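Local coordinates for uncharacterized protein lp_2664 (PDB 2PJQ) that is of unknown function but carries an HD domain, and so probably belongs to the metal-dependent phosphohydrolases of the HD/PDEase superfamily, at residues B[25-37]-B[136-148]. Residues are numbered along the deposited sequence; the frame is centred on the assembly and turned at random.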
loop_
_atom_site.group_PDB
_atom_site.type_symbol
_atom_site.label_atom_id
_atom_site.label_comp_id
_atom_site.label_asym_id
_atom_site.label_seq_id
_atom_site.Cartn_x
_atom_site.Cartn_y
_atom_site.Cartn_z
ATOM N N HIS B 25 -6.080 -7.868 -14.762
ATOM C CA HIS B 25 -7.076 -7.246 -13.896
ATOM C C HIS B 25 -6.884 -7.801 -12.481
ATOM O O HIS B 25 -7.857 -8.043 -11.770
ATOM C CB HIS B 25 -8.495 -7.584 -14.382
ATOM C CG HIS B 25 -8.619 -7.678 -15.872
ATOM N ND1 HIS B 25 -8.463 -6.589 -16.706
ATOM C CD2 HIS B 25 -8.823 -8.745 -16.682
ATOM C CE1 HIS B 25 -8.561 -6.984 -17.965
ATOM N NE2 HIS B 25 -8.779 -8.289 -17.975
ATOM N N ASP B 26 -5.636 -8.018 -12.074
ATOM C CA ASP B 26 -5.380 -8.549 -10.743
ATOM C C ASP B 26 -5.715 -7.530 -9.658
ATOM O O ASP B 26 -6.603 -7.760 -8.840
ATOM C CB ASP B 26 -3.922 -8.967 -10.599
ATOM C CG ASP B 26 -3.553 -9.288 -9.160
ATOM O OD1 ASP B 26 -4.011 -10.328 -8.642
ATOM O OD2 ASP B 26 -2.815 -8.488 -8.541
ATOM N N HIS B 27 -4.995 -6.412 -9.641
ATOM C CA HIS B 27 -5.217 -5.341 -8.654
ATOM C C HIS B 27 -5.029 -5.710 -7.181
ATOM O O HIS B 27 -5.666 -5.118 -6.311
ATOM C CB HIS B 27 -6.606 -4.735 -8.854
ATOM C CG HIS B 27 -6.898 -4.416 -10.280
ATOM N ND1 HIS B 27 -6.050 -3.653 -11.054
ATOM C CD2 HIS B 27 -7.881 -4.840 -11.108
ATOM C CE1 HIS B 27 -6.491 -3.628 -12.297
ATOM N NE2 HIS B 27 -7.602 -4.343 -12.357
ATOM N N SER B 28 -4.160 -6.685 -6.911
ATOM C CA SER B 28 -3.887 -7.116 -5.537
ATOM C C SER B 28 -2.385 -7.199 -5.307
ATOM O O SER B 28 -1.935 -7.406 -4.181
ATOM C CB SER B 28 -4.509 -8.482 -5.256
ATOM O OG SER B 28 -3.879 -9.492 -6.016
ATOM N N GLY B 29 -1.622 -7.027 -6.385
ATOM C CA GLY B 29 -0.180 -7.089 -6.292
ATOM C C GLY B 29 0.311 -8.452 -6.738
ATOM O O GLY B 29 1.266 -9.014 -6.192
ATOM N N HIS B 30 -0.350 -9.002 -7.742
ATOM C CA HIS B 30 0.021 -10.316 -8.235
ATOM C C HIS B 30 -0.255 -10.382 -9.733
ATOM O O HIS B 30 -0.625 -11.429 -10.267
ATOM C CB HIS B 30 -0.786 -11.388 -7.492
ATOM C CG HIS B 30 -0.633 -11.333 -6.003
ATOM N ND1 HIS B 30 0.314 -12.067 -5.321
ATOM C CD2 HIS B 30 -1.269 -10.586 -5.072
ATOM C CE1 HIS B 30 0.256 -11.772 -4.036
ATOM N NE2 HIS B 30 -0.696 -10.875 -3.858
ATOM N N GLY B 31 -0.064 -9.248 -10.397
ATOM C CA GLY B 31 -0.296 -9.164 -11.822
ATOM C C GLY B 31 0.961 -9.483 -12.594
ATOM O O GLY B 31 1.899 -10.059 -12.054
ATOM N N ARG B 32 0.984 -9.077 -13.856
ATOM C CA ARG B 32 2.099 -9.360 -14.743
ATOM C C ARG B 32 3.512 -8.942 -14.324
ATOM O O ARG B 32 4.457 -9.668 -14.614
ATOM C CB ARG B 32 1.749 -8.851 -16.148
ATOM C CG ARG B 32 0.694 -9.746 -16.828
ATOM C CD ARG B 32 -0.299 -8.965 -17.686
ATOM N NE ARG B 32 -0.299 -9.346 -19.102
ATOM C CZ ARG B 32 0.756 -9.258 -19.917
ATOM N NH1 ARG B 32 1.936 -8.808 -19.474
ATOM N NH2 ARG B 32 0.621 -9.600 -21.191
ATOM N N ASP B 33 3.680 -7.808 -13.643
ATOM C CA ASP B 33 5.025 -7.402 -13.213
ATOM C C ASP B 33 5.564 -8.393 -12.170
ATOM O O ASP B 33 6.690 -8.904 -12.297
ATOM C CB ASP B 33 4.994 -5.979 -12.644
ATOM C CG ASP B 33 4.688 -4.929 -13.711
ATOM O OD1 ASP B 33 5.497 -4.794 -14.645
ATOM O OD2 ASP B 33 3.643 -4.237 -13.624
ATOM N N HIS B 34 4.748 -8.655 -11.147
ATOM C CA HIS B 34 5.073 -9.610 -10.081
ATOM C C HIS B 34 5.531 -10.897 -10.757
ATOM O O HIS B 34 6.661 -11.336 -10.583
ATOM C CB HIS B 34 3.822 -9.885 -9.234
ATOM C CG HIS B 34 3.928 -11.080 -8.320
ATOM N ND1 HIS B 34 4.783 -11.128 -7.239
ATOM C CD2 HIS B 34 3.221 -12.239 -8.289
ATOM C CE1 HIS B 34 4.592 -12.259 -6.583
ATOM N NE2 HIS B 34 3.648 -12.949 -7.199
ATOM N N LEU B 35 4.638 -11.469 -11.555
ATOM C CA LEU B 35 4.906 -12.700 -12.292
ATOM C C LEU B 35 6.209 -12.701 -13.073
ATOM O O LEU B 35 6.915 -13.704 -13.101
ATOM C CB LEU B 35 3.758 -12.979 -13.255
ATOM C CG LEU B 35 2.451 -13.288 -12.544
ATOM C CD1 LEU B 35 1.331 -13.393 -13.579
ATOM C CD2 LEU B 35 2.608 -14.570 -11.722
ATOM N N GLN B 36 6.516 -11.576 -13.709
ATOM C CA GLN B 36 7.732 -11.464 -14.499
ATOM C C GLN B 36 8.943 -11.352 -13.609
ATOM O O GLN B 36 9.977 -11.942 -13.908
ATOM C CB GLN B 36 7.682 -10.252 -15.430
ATOM C CG GLN B 36 6.558 -10.287 -16.421
ATOM C CD GLN B 36 6.926 -9.603 -17.715
ATOM O OE1 GLN B 36 7.790 -10.083 -18.453
ATOM N NE2 GLN B 36 6.282 -8.468 -18.000
ATOM N N ARG B 37 8.824 -10.580 -12.527
ATOM C CA ARG B 37 9.943 -10.435 -11.600
ATOM C C ARG B 37 10.304 -11.797 -10.991
ATOM O O ARG B 37 11.479 -12.188 -10.945
ATOM C CB ARG B 37 9.597 -9.470 -10.474
ATOM C CG ARG B 37 9.897 -8.019 -10.766
ATOM C CD ARG B 37 9.860 -7.243 -9.477
ATOM N NE ARG B 37 8.548 -7.308 -8.859
ATOM C CZ ARG B 37 7.491 -6.679 -9.346
ATOM N NH1 ARG B 37 7.631 -5.952 -10.442
ATOM N NH2 ARG B 37 6.306 -6.781 -8.748
ATOM N N ILE B 136 9.994 -3.339 -2.610
ATOM C CA ILE B 136 8.910 -3.926 -3.375
ATOM C C ILE B 136 7.921 -4.666 -2.480
ATOM O O ILE B 136 6.708 -4.534 -2.643
ATOM C CB ILE B 136 9.448 -4.847 -4.455
ATOM C CG1 ILE B 136 9.872 -3.992 -5.663
ATOM C CG2 ILE B 136 8.406 -5.889 -4.805
ATOM C CD1 ILE B 136 10.505 -4.760 -6.819
ATOM N N GLY B 137 8.439 -5.434 -1.529
ATOM C CA GLY B 137 7.568 -6.130 -0.600
ATOM C C GLY B 137 6.736 -5.110 0.163
ATOM O O GLY B 137 5.529 -5.263 0.296
ATOM N N ILE B 138 7.372 -4.063 0.676
ATOM C CA ILE B 138 6.629 -3.028 1.396
ATOM C C ILE B 138 5.444 -2.573 0.535
ATOM O O ILE B 138 4.284 -2.654 0.946
ATOM C CB ILE B 138 7.503 -1.797 1.673
ATOM C CG1 ILE B 138 8.654 -2.174 2.617
ATOM C CG2 ILE B 138 6.642 -0.677 2.240
ATOM C CD1 ILE B 138 9.688 -1.078 2.802
ATOM N N ALA B 139 5.755 -2.109 -0.673
ATOM C CA ALA B 139 4.733 -1.644 -1.599
ATOM C C ALA B 139 3.617 -2.655 -1.764
ATOM O O ALA B 139 2.454 -2.355 -1.463
ATOM C CB ALA B 139 5.351 -1.341 -2.944
ATOM N N ARG B 140 3.975 -3.847 -2.235
ATOM C CA ARG B 140 3.001 -4.908 -2.463
ATOM C C ARG B 140 2.215 -5.296 -1.223
ATOM O O ARG B 140 1.020 -5.579 -1.294
ATOM C CB ARG B 140 3.683 -6.151 -3.000
ATOM C CG ARG B 140 4.265 -6.010 -4.374
ATOM C CD ARG B 140 4.826 -7.346 -4.722
ATOM N NE ARG B 140 3.741 -8.302 -4.630
ATOM C CZ ARG B 140 3.880 -9.577 -4.314
ATOM N NH1 ARG B 140 5.086 -10.072 -4.049
ATOM N NH2 ARG B 140 2.799 -10.349 -4.256
ATOM N N ALA B 141 2.902 -5.338 -0.091
ATOM C CA ALA B 141 2.278 -5.674 1.170
ATOM C C ALA B 141 1.108 -4.727 1.400
ATOM O O ALA B 141 -0.043 -5.141 1.376
ATOM C CB ALA B 141 3.282 -5.543 2.294
ATOM N N LEU B 142 1.386 -3.452 1.610
ATOM C CA LEU B 142 0.301 -2.515 1.847
ATOM C C LEU B 142 -0.657 -2.343 0.672
ATOM O O LEU B 142 -1.839 -2.036 0.857
ATOM C CB LEU B 142 0.857 -1.146 2.280
ATOM C CG LEU B 142 1.190 -1.180 3.772
ATOM C CD1 LEU B 142 2.610 -1.719 3.989
ATOM C CD2 LEU B 142 1.018 0.197 4.333
ATOM N N TYR B 143 -0.150 -2.527 -0.540
ATOM C CA TYR B 143 -0.987 -2.383 -1.725
ATOM C C TYR B 143 -2.078 -3.441 -1.693
ATOM O O TYR B 143 -3.152 -3.269 -2.266
ATOM C CB TYR B 143 -0.132 -2.526 -2.970
ATOM C CG TYR B 143 -0.902 -2.465 -4.244
ATOM C CD1 TYR B 143 -1.555 -3.595 -4.746
ATOM C CD2 TYR B 143 -0.968 -1.284 -4.979
ATOM C CE1 TYR B 143 -2.249 -3.550 -5.961
ATOM C CE2 TYR B 143 -1.657 -1.228 -6.192
ATOM C CZ TYR B 143 -2.289 -2.362 -6.675
ATOM O OH TYR B 143 -2.930 -2.310 -7.884
ATOM N N TYR B 144 -1.792 -4.542 -1.010
ATOM C CA TYR B 144 -2.746 -5.626 -0.867
ATOM C C TYR B 144 -3.798 -5.252 0.183
ATOM O O TYR B 144 -4.992 -5.537 0.023
ATOM C CB TYR B 144 -2.022 -6.891 -0.436
ATOM C CG TYR B 144 -2.953 -8.048 -0.169
ATOM C CD1 TYR B 144 -3.611 -8.694 -1.210
ATOM C CD2 TYR B 144 -3.198 -8.475 1.128
ATOM C CE1 TYR B 144 -4.484 -9.730 -0.953
ATOM C CE2 TYR B 144 -4.060 -9.498 1.389
ATOM C CZ TYR B 144 -4.701 -10.124 0.359
ATOM O OH TYR B 144 -5.572 -11.147 0.640
ATOM N N SER B 145 -3.342 -4.615 1.255
ATOM C CA SER B 145 -4.214 -4.188 2.339
ATOM C C SER B 145 -5.211 -3.166 1.829
ATOM O O SER B 145 -6.351 -3.122 2.301
ATOM C CB SER B 145 -3.403 -3.564 3.464
ATOM O OG SER B 145 -2.306 -4.386 3.785
ATOM N N GLY B 146 -4.774 -2.332 0.886
ATOM C CA GLY B 146 -5.675 -1.351 0.318
ATOM C C GLY B 146 -6.753 -2.139 -0.400
ATOM O O GLY B 146 -7.963 -1.993 -0.157
ATOM N N HIS B 147 -6.285 -3.009 -1.281
ATOM C CA HIS B 147 -7.158 -3.861 -2.060
ATOM C C HIS B 147 -8.206 -4.601 -1.217
ATOM O O HIS B 147 -9.397 -4.578 -1.526
ATOM C CB HIS B 147 -6.305 -4.871 -2.829
ATOM C CG HIS B 147 -7.098 -5.915 -3.548
ATOM N ND1 HIS B 147 -8.009 -5.610 -4.533
ATOM C CD2 HIS B 147 -7.123 -7.262 -3.417
ATOM C CE1 HIS B 147 -8.562 -6.724 -4.979
ATOM N NE2 HIS B 147 -8.042 -7.741 -4.317
ATOM N N VAL B 148 -7.772 -5.240 -0.145
ATOM C CA VAL B 148 -8.690 -6.014 0.669
ATOM C C VAL B 148 -9.447 -5.215 1.727
ATOM O O VAL B 148 -10.483 -5.656 2.208
ATOM C CB VAL B 148 -7.931 -7.203 1.340
ATOM C CG1 VAL B 148 -8.737 -7.783 2.497
ATOM C CG2 VAL B 148 -7.655 -8.275 0.312
#
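Arg140 reaches from helix 134-148 to the loop ahead of helix 32-49 and sets its guanidinium among Gly29, His30 and His34. Gly29 O lies at the guanidinium edge, near its plane, 3.0 Å from Arg140 NE and 2.8 Å from Arg140 NH2; both hydrogen bonds are weak. The chain runs extended as far as CD, then bends at chi3 (58°), which turns the NE/NH2 edge onto that carbonyl. The His30 ring stands almost perpendicular to the guanidinium, planes 88° apart, and takes NH2 over one face. His34 instead places ND1 3.3 Å above the guanidinium plane, offset toward its rim, with the planes inclined by 43°. His34, with His63, Asp64 and Asp128, probably forms the H...HD...D signature of HD domains; the four side chains converge, though no metal is bound to them here. Asp131 ties the cluster together: its backbone O accepts from Arg140 NH1, while its carboxylate bonds His34 ND1 and forms a salt bridge with Arg37. Were Arg140 an alanine, Gly29 O and Asp131 O would probably lose the guanidinium donors described, and His30 and His34 the group that lies against their rings. Ile136 CD1 packs on the aliphatic part of Arg37, 3.7 Å from Arg37 CD. Further along the helix, Tyr143 presents its ring edge to the 28-29 peptide, Tyr143 CE1 lying 3.7 Å from Ser28 C. His147 lays a ring face over Ser28 CA, and its CD2 approaches Ser28 CB to 3.4 Å. Asp26 braces this loop through an Asx turn: Ser28 N and His30 N reach OD2 from opposite faces of the carboxylate, while Ser28 OG donates to OD1.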